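PDB 2OOL: sensor protein from Rhodopseudomonas palustris, which senses light through a biliverdin-derived chromophore held in the fragment crystallised here, and as a whole protein probably signals as a histidine kinase. Local coordinates for residues I102-L107 / V306-R311; S171-I176 / D180-Y185; N61-D64 / P69-S72. All blocks are in the same frame, centred on the assembly; numbering follows the deposited sequence. Where two conformers were deposited one is given.

Contact 1 (I102-L107 / V306-R311)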
# COMPACT_ATOMS: atom_id res chain seq x y z
N ILE A 102 -1.84 -15.08 -4.91
CA ILE A 102 -0.67 -15.87 -4.58
C ILE A 102 0.68 -15.22 -4.92
O ILE A 102 1.61 -15.32 -4.12
CB ILE A 102 -0.74 -17.31 -5.24
CG1 ILE A 102 -0.23 -17.32 -6.72
CG2 ILE A 102 -2.16 -17.91 -5.10
CD1 ILE A 102 -1.21 -17.86 -7.81
N ASN A 103 0.80 -14.56 -6.08
CA ASN A 103 2.10 -14.09 -6.55
C ASN A 103 2.50 -12.84 -5.74
O ASN A 103 1.65 -11.98 -5.44
CB ASN A 103 2.08 -13.72 -8.04
CG ASN A 103 2.24 -14.93 -8.98
OD1 ASN A 103 2.80 -15.97 -8.62
ND2 ASN A 103 1.75 -14.77 -10.22
N PRO A 104 3.80 -12.72 -5.39
CA PRO A 104 4.89 -13.65 -5.54
C PRO A 104 4.93 -14.64 -4.37
O PRO A 104 4.44 -14.32 -3.28
CB PRO A 104 6.11 -12.72 -5.52
CG PRO A 104 5.75 -11.69 -4.58
CD PRO A 104 4.27 -11.46 -4.76
N ILE A 105 5.52 -15.80 -4.62
CA ILE A 105 5.69 -16.85 -3.64
C ILE A 105 7.17 -16.96 -3.35
O ILE A 105 7.95 -16.98 -4.28
CB ILE A 105 5.19 -18.19 -4.24
CG1 ILE A 105 3.75 -18.05 -4.76
CG2 ILE A 105 5.27 -19.32 -3.22
CD1 ILE A 105 3.53 -18.69 -6.11
N ARG A 106 7.58 -17.02 -2.08
CA ARG A 106 9.01 -17.16 -1.80
C ARG A 106 9.41 -18.58 -2.09
O ARG A 106 8.79 -19.50 -1.61
CB ARG A 106 9.36 -16.82 -0.35
CG ARG A 106 10.91 -16.93 -0.05
CD ARG A 106 11.25 -17.62 1.26
NE ARG A 106 12.69 -17.51 1.45
CZ ARG A 106 13.29 -16.86 2.44
NH1 ARG A 106 12.63 -16.25 3.46
NH2 ARG A 106 14.61 -16.82 2.40
N LEU A 107 10.44 -18.74 -2.91
CA LEU A 107 11.00 -20.03 -3.21
C LEU A 107 12.51 -19.99 -2.99
O LEU A 107 13.19 -19.03 -3.43
CB LEU A 107 10.69 -20.40 -4.65
CG LEU A 107 9.20 -20.63 -5.03
CD1 LEU A 107 9.03 -20.95 -6.44
CD2 LEU A 107 8.57 -21.72 -4.19
N VAL A 306 13.13 -3.45 -10.56
CA VAL A 306 12.07 -3.07 -9.66
C VAL A 306 11.34 -4.36 -9.27
O VAL A 306 10.96 -5.17 -10.14
CB VAL A 306 11.07 -2.04 -10.36
CG1 VAL A 306 9.95 -1.61 -9.41
CG2 VAL A 306 11.82 -0.82 -10.83
N SER A 307 11.21 -4.60 -7.96
CA SER A 307 10.67 -5.92 -7.49
C SER A 307 9.21 -6.14 -7.88
O SER A 307 8.51 -5.21 -8.19
CB SER A 307 10.78 -6.06 -5.98
OG SER A 307 9.76 -5.30 -5.34
N TYR A 308 8.73 -7.37 -7.84
CA TYR A 308 7.37 -7.64 -8.26
C TYR A 308 6.35 -6.81 -7.47
O TYR A 308 5.36 -6.31 -8.04
CB TYR A 308 7.07 -9.09 -8.07
CG TYR A 308 5.83 -9.57 -8.76
CD1 TYR A 308 5.85 -9.87 -10.10
CD2 TYR A 308 4.65 -9.74 -8.06
CE1 TYR A 308 4.71 -10.34 -10.74
CE2 TYR A 308 3.52 -10.22 -8.69
CZ TYR A 308 3.55 -10.50 -10.02
OH TYR A 308 2.42 -10.97 -10.66
N GLU A 309 6.57 -6.71 -6.16
CA GLU A 309 5.66 -6.04 -5.26
C GLU A 309 5.63 -4.52 -5.55
O GLU A 309 4.56 -3.91 -5.47
CB GLU A 309 6.03 -6.27 -3.78
CG GLU A 309 5.94 -7.74 -3.27
CD GLU A 309 7.27 -8.49 -3.35
OE1 GLU A 309 8.06 -8.23 -4.29
OE2 GLU A 309 7.52 -9.35 -2.45
N VAL A 310 6.77 -3.92 -5.89
CA VAL A 310 6.78 -2.53 -6.30
C VAL A 310 6.01 -2.31 -7.61
O VAL A 310 5.30 -1.30 -7.75
CB VAL A 310 8.19 -1.93 -6.35
CG1 VAL A 310 8.15 -0.49 -6.93
CG2 VAL A 310 8.80 -1.89 -4.91
N ARG A 311 6.11 -3.26 -8.53
CA ARG A 311 5.36 -3.23 -9.78
C ARG A 311 3.88 -3.37 -9.53
O ARG A 311 3.10 -2.68 -10.19
CB ARG A 311 5.90 -4.26 -10.82
CG ARG A 311 7.40 -4.01 -11.09
CD ARG A 311 8.04 -4.63 -12.32
NE ARG A 311 7.69 -6.00 -12.66
CZ ARG A 311 8.30 -7.09 -12.19
NH1 ARG A 311 9.27 -7.02 -11.26
NH2 ARG A 311 7.94 -8.28 -12.62
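Arg-311 NH1 gives a 2.7 Å hydrogen bond to Val-306 O, tying the helix start back to the loop before it, next to where Tyr-308 and Glu-309 meet Asn-103 and Pro-104. The acceptor lies near the guanidinium plane, the bond is bent at the hydrogen, and the other terminal nitrogen, NH2, forms a salt bridge with Glu-134. Ser-307 is the N-cap: its OG takes a weak bond from Val-310 N and is also hydrogen-bonded to Asp-137.

From this start the Tyr-308 side chain leaves with CG anti to the backbone N (chi1 -166°), which carries the ring out to the loop ahead of strand 105-111. Pro-104, entered through a cis peptide, places its CD 3.7 Å from Tyr-308 CD2, while Asn-103 CB sits 3.8 Å from Tyr-308 OH; both carbons approach the ring at a slant. Here a loop of the PAS domain meets a helix of the GAF domain, so the contact joins the two domains of the chromophore-binding fragment. The Asn-103 amide stands 80° from the plane of the phenol and is not bonded to it; its ND2 donates to Leu-122 O in the neighbouring strand.

Pro-104 also has a partner one residue further along the helix. Glu-309 bends at chi2 (94°), and its OE2 comes within 3.6 Å of Pro-104 CG, a van der Waals contact of carboxylate on ring methylene. The same glutamate packs on Arg-150 of the second subunit, while Tyr-308 also touches Ile-121 of strand 114-125.

Contact 2 (S171-I176 / D180-Y185)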
# COMPACT_ATOMS: atom_id res chain seq x y z
N SER A 171 4.65 11.20 -10.20
CA SER A 171 5.52 11.52 -9.08
C SER A 171 5.53 10.43 -7.99
O SER A 171 6.58 10.08 -7.47
CB SER A 171 5.15 12.91 -8.48
OG SER A 171 3.82 12.88 -7.99
N GLU A 172 4.39 9.85 -7.67
CA GLU A 172 4.42 8.72 -6.72
C GLU A 172 5.15 7.50 -7.29
O GLU A 172 5.90 6.83 -6.60
CB GLU A 172 3.01 8.32 -6.29
CG GLU A 172 2.98 6.99 -5.42
CD GLU A 172 3.44 7.21 -3.97
OE1 GLU A 172 3.69 8.35 -3.58
OE2 GLU A 172 3.51 6.23 -3.20
N VAL A 173 4.93 7.21 -8.56
CA VAL A 173 5.65 6.13 -9.22
C VAL A 173 7.16 6.38 -9.18
O VAL A 173 7.94 5.45 -8.97
CB VAL A 173 5.12 5.87 -10.67
CG1 VAL A 173 6.09 5.04 -11.49
CG2 VAL A 173 3.77 5.12 -10.64
N ARG A 174 7.59 7.64 -9.34
CA ARG A 174 9.01 7.93 -9.28
C ARG A 174 9.54 7.73 -7.86
O ARG A 174 10.62 7.17 -7.67
CB ARG A 174 9.34 9.35 -9.76
CG ARG A 174 10.81 9.53 -9.98
CD ARG A 174 11.19 10.87 -10.66
NE ARG A 174 10.93 12.07 -9.84
CZ ARG A 174 11.77 12.59 -8.94
NH1 ARG A 174 12.94 12.03 -8.67
NH2 ARG A 174 11.42 13.70 -8.30
N ARG A 175 8.76 8.17 -6.88
CA ARG A 175 9.05 7.94 -5.46
C ARG A 175 9.39 6.48 -5.11
O ARG A 175 10.34 6.22 -4.38
CB ARG A 175 7.84 8.33 -4.61
CG ARG A 175 8.16 8.86 -3.22
CD ARG A 175 6.90 9.46 -2.58
NE ARG A 175 6.70 10.86 -2.98
CZ ARG A 175 5.67 11.36 -3.68
NH1 ARG A 175 4.66 10.61 -4.09
NH2 ARG A 175 5.64 12.68 -3.93
N ILE A 176 8.62 5.54 -5.64
CA ILE A 176 8.71 4.16 -5.19
C ILE A 176 9.54 3.28 -6.11
O ILE A 176 9.89 2.18 -5.72
CB ILE A 176 7.31 3.56 -4.94
CG1 ILE A 176 6.54 3.42 -6.26
CG2 ILE A 176 6.51 4.45 -3.93
CD1 ILE A 176 5.14 2.79 -6.10
N ASP A 180 14.75 7.49 -13.00
CA ASP A 180 15.05 8.87 -13.38
C ASP A 180 13.90 9.73 -13.95
O ASP A 180 13.88 10.94 -13.76
CB ASP A 180 16.20 8.82 -14.41
CG ASP A 180 17.54 8.47 -13.77
OD1 ASP A 180 17.69 8.83 -12.59
OD2 ASP A 180 18.43 7.86 -14.40
N ARG A 181 12.97 9.13 -14.66
CA ARG A 181 11.95 9.87 -15.42
C ARG A 181 10.71 9.04 -15.63
O ARG A 181 10.77 7.95 -16.18
CB ARG A 181 12.50 10.26 -16.80
CG ARG A 181 11.57 11.17 -17.63
CD ARG A 181 12.23 11.59 -18.93
NE ARG A 181 12.52 10.47 -19.82
CZ ARG A 181 13.43 10.50 -20.79
NH1 ARG A 181 13.59 9.45 -21.54
NH2 ARG A 181 14.16 11.56 -21.02
N ILE A 182 9.58 9.54 -15.14
CA ILE A 182 8.30 8.89 -15.31
C ILE A 182 7.41 9.80 -16.16
O ILE A 182 7.27 10.98 -15.86
CB ILE A 182 7.62 8.65 -13.95
CG1 ILE A 182 8.57 7.98 -12.94
CG2 ILE A 182 6.30 7.88 -14.10
CD1 ILE A 182 9.25 6.74 -13.37
N LYS A 183 6.81 9.22 -17.21
CA LYS A 183 5.97 9.96 -18.17
C LYS A 183 4.59 9.34 -18.24
O LYS A 183 4.47 8.15 -18.20
CB LYS A 183 6.59 9.92 -19.57
CG LYS A 183 7.96 10.69 -19.66
CD LYS A 183 8.89 10.13 -20.76
CE LYS A 183 9.29 8.69 -20.49
NZ LYS A 183 10.48 8.48 -19.66
N VAL A 184 3.54 10.15 -18.36
CA VAL A 184 2.22 9.61 -18.69
C VAL A 184 1.98 9.98 -20.15
O VAL A 184 2.04 11.14 -20.53
CB VAL A 184 1.13 10.16 -17.78
CG1 VAL A 184 -0.22 9.52 -18.16
CG2 VAL A 184 1.51 9.87 -16.36
N TYR A 185 1.75 8.97 -20.94
CA TYR A 185 1.69 9.05 -22.40
C TYR A 185 0.26 8.69 -22.77
O TYR A 185 -0.20 7.61 -22.43
CB TYR A 185 2.62 7.97 -22.99
CG TYR A 185 2.80 7.99 -24.49
CD1 TYR A 185 2.27 6.98 -25.30
CD2 TYR A 185 3.53 8.98 -25.10
CE1 TYR A 185 2.45 6.98 -26.68
CE2 TYR A 185 3.70 9.00 -26.50
CZ TYR A 185 3.18 7.98 -27.28
OH TYR A 185 3.35 8.03 -28.68
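Beside the packing of Val-173 and Arg-174 on Ile-182, the Arg-175 guanidinium carries Ser-171 O over one face, offset toward the rim, and has the Glu-172 carboxylate in plane at its edge as a salt bridge. The Arg-181 guanidinium, on the far side of the strand, is hydrogen-bonded to His-299 and Pro-205 O; Lys-183 NZ lies in plane at its edge without a bond, both being donors. Between them, Ile-182 meets the helix with both branches. With its CG1 anti to the carbonyl carbon (chi1 -49°), that methylene lies 3.5 Å from Arg-174 CB, and CG2 reaches Val-173 CG1 at 3.9 Å. The Arg-174 chain runs past the isoleucine, its CD 4.1 Å from Asp-180 O, and bends at chi3 so that NE pairs with Asp-199. An alanine in place of Ile-182 is likely to leave a gap beneath Arg-174 CB and Val-173 CG1, taking away much of the apolar contact between these two segments. Asp-180 and Arg-181 both face His-299, a classic beta bulge at the start of the strand. Beyond it Ile-182 turns to helix 162-177 and Lys-183 touches the bilin on the other face, an arrangement of the helix-backed antiparallel sheet of a GAF domain.

Contact 3 (N61-D64 / P69-S72)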
# COMPACT_ATOMS: atom_id res chain seq x y z
N ASN A 61 20.05 -20.29 -18.97
CA ASN A 61 20.78 -19.67 -17.85
C ASN A 61 20.65 -20.42 -16.53
O ASN A 61 21.44 -20.23 -15.62
CB ASN A 61 20.42 -18.16 -17.67
CG ASN A 61 18.99 -17.90 -17.15
OD1 ASN A 61 18.10 -18.69 -17.37
ND2 ASN A 61 18.80 -16.77 -16.45
N VAL A 62 19.67 -21.30 -16.43
CA VAL A 62 19.57 -22.22 -15.31
C VAL A 62 20.85 -23.07 -15.12
O VAL A 62 21.14 -23.50 -14.02
CB VAL A 62 18.31 -23.09 -15.47
CG1 VAL A 62 18.36 -24.30 -14.69
CG2 VAL A 62 17.07 -22.22 -15.11
N GLU A 63 21.63 -23.26 -16.19
CA GLU A 63 22.92 -23.95 -16.09
C GLU A 63 23.83 -23.27 -15.08
O GLU A 63 24.55 -23.94 -14.33
CB GLU A 63 23.62 -24.00 -17.46
CG GLU A 63 25.06 -24.48 -17.41
CD GLU A 63 25.48 -25.27 -18.66
OE1 GLU A 63 25.42 -24.73 -19.79
OE2 GLU A 63 25.85 -26.44 -18.50
N ASP A 64 23.79 -21.94 -15.03
CA ASP A 64 24.60 -21.27 -14.05
C ASP A 64 24.01 -21.38 -12.65
O ASP A 64 24.72 -21.20 -11.67
CB ASP A 64 24.77 -19.80 -14.39
CG ASP A 64 25.13 -19.58 -15.84
OD1 ASP A 64 26.09 -20.22 -16.34
OD2 ASP A 64 24.43 -18.75 -16.47
N PRO A 69 23.64 -29.28 -17.33
CA PRO A 69 23.14 -28.97 -18.67
C PRO A 69 21.61 -28.82 -18.66
O PRO A 69 20.92 -29.63 -18.03
CB PRO A 69 23.56 -30.18 -19.51
CG PRO A 69 24.64 -30.87 -18.75
CD PRO A 69 24.36 -30.58 -17.30
N PRO A 70 21.07 -27.77 -19.30
CA PRO A 70 19.61 -27.57 -19.37
C PRO A 70 18.83 -28.80 -19.82
O PRO A 70 17.85 -29.17 -19.19
CB PRO A 70 19.45 -26.41 -20.36
CG PRO A 70 20.67 -25.65 -20.22
CD PRO A 70 21.79 -26.66 -19.95
N ALA A 71 19.28 -29.45 -20.88
CA ALA A 71 18.58 -30.63 -21.38
C ALA A 71 18.37 -31.68 -20.29
O ALA A 71 17.34 -32.36 -20.27
CB ALA A 71 19.32 -31.25 -22.57
N SER A 72 19.31 -31.78 -19.34
CA SER A 72 19.28 -32.92 -18.43
C SER A 72 18.20 -32.80 -17.37
O SER A 72 17.94 -33.77 -16.65
CB SER A 72 20.64 -33.11 -17.76
OG SER A 72 20.98 -31.95 -17.04
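The chain doubles back so that the CA atoms of Glu-63 and Pro-69 come to 5.6 Å, the loop after helix 62-66 leading through two prolines. Both segments belong to the PAS fold, where they form a surface corner between strand 55-59 and helix 84-94. Glu-63 does the touching on the helix side. Its CG is anti to the backbone N (chi1 170°) and the chain bends at chi2, which brings the carboxylate across the junction between the prolines. OE2 stops 3.7 Å from Pro-69 CA, and OE1 stands 4.1 Å from Pro-70 CD. Lower on the same side chain, Glu-63 CB lies 4.1 Å from that same Pro-70 CD, so the ring methylene faces both the root and the end of the glutamate. These are loose van der Waals contacts, since neither proline has an N-H to offer the carboxylate. Asn-61 anchors the other end of the corner through Gly-43 O, Ser-59 and Ser-241, while Val-62 packs on Tyr-44 and Phe-46 of the sheet. After the prolines the chain enters a 3-10 turn, where Pro-69 O accepts twice: from Ser-72 N at 3.0 Å and, on a lone pair in its carbonyl plane, from Ser-72 OG at 2.5 Å.

In the fold
Contact 2 is the most buried of the three, a helix on the sheet within the GAF domain, resting on aliphatic carbon. Contacts 1 and 3 lie at the surface and mix a proline ring with a glutamate carboxylate, contact 1 adding a tyrosine ring. Contact 1 bridges the PAS and GAF domains across a long stretch of chain, and contact 2 is nested within that loop; the two touch where Val-310 CG1 meets Ile-176 O at 3.4 Å, so helices 308-332 and 162-177 link them. Contact 3 is local to the PAS domain, closes before the others open, and stands about 37 Å from contact 2, centre to centre, on the opposite side of the chain's centre.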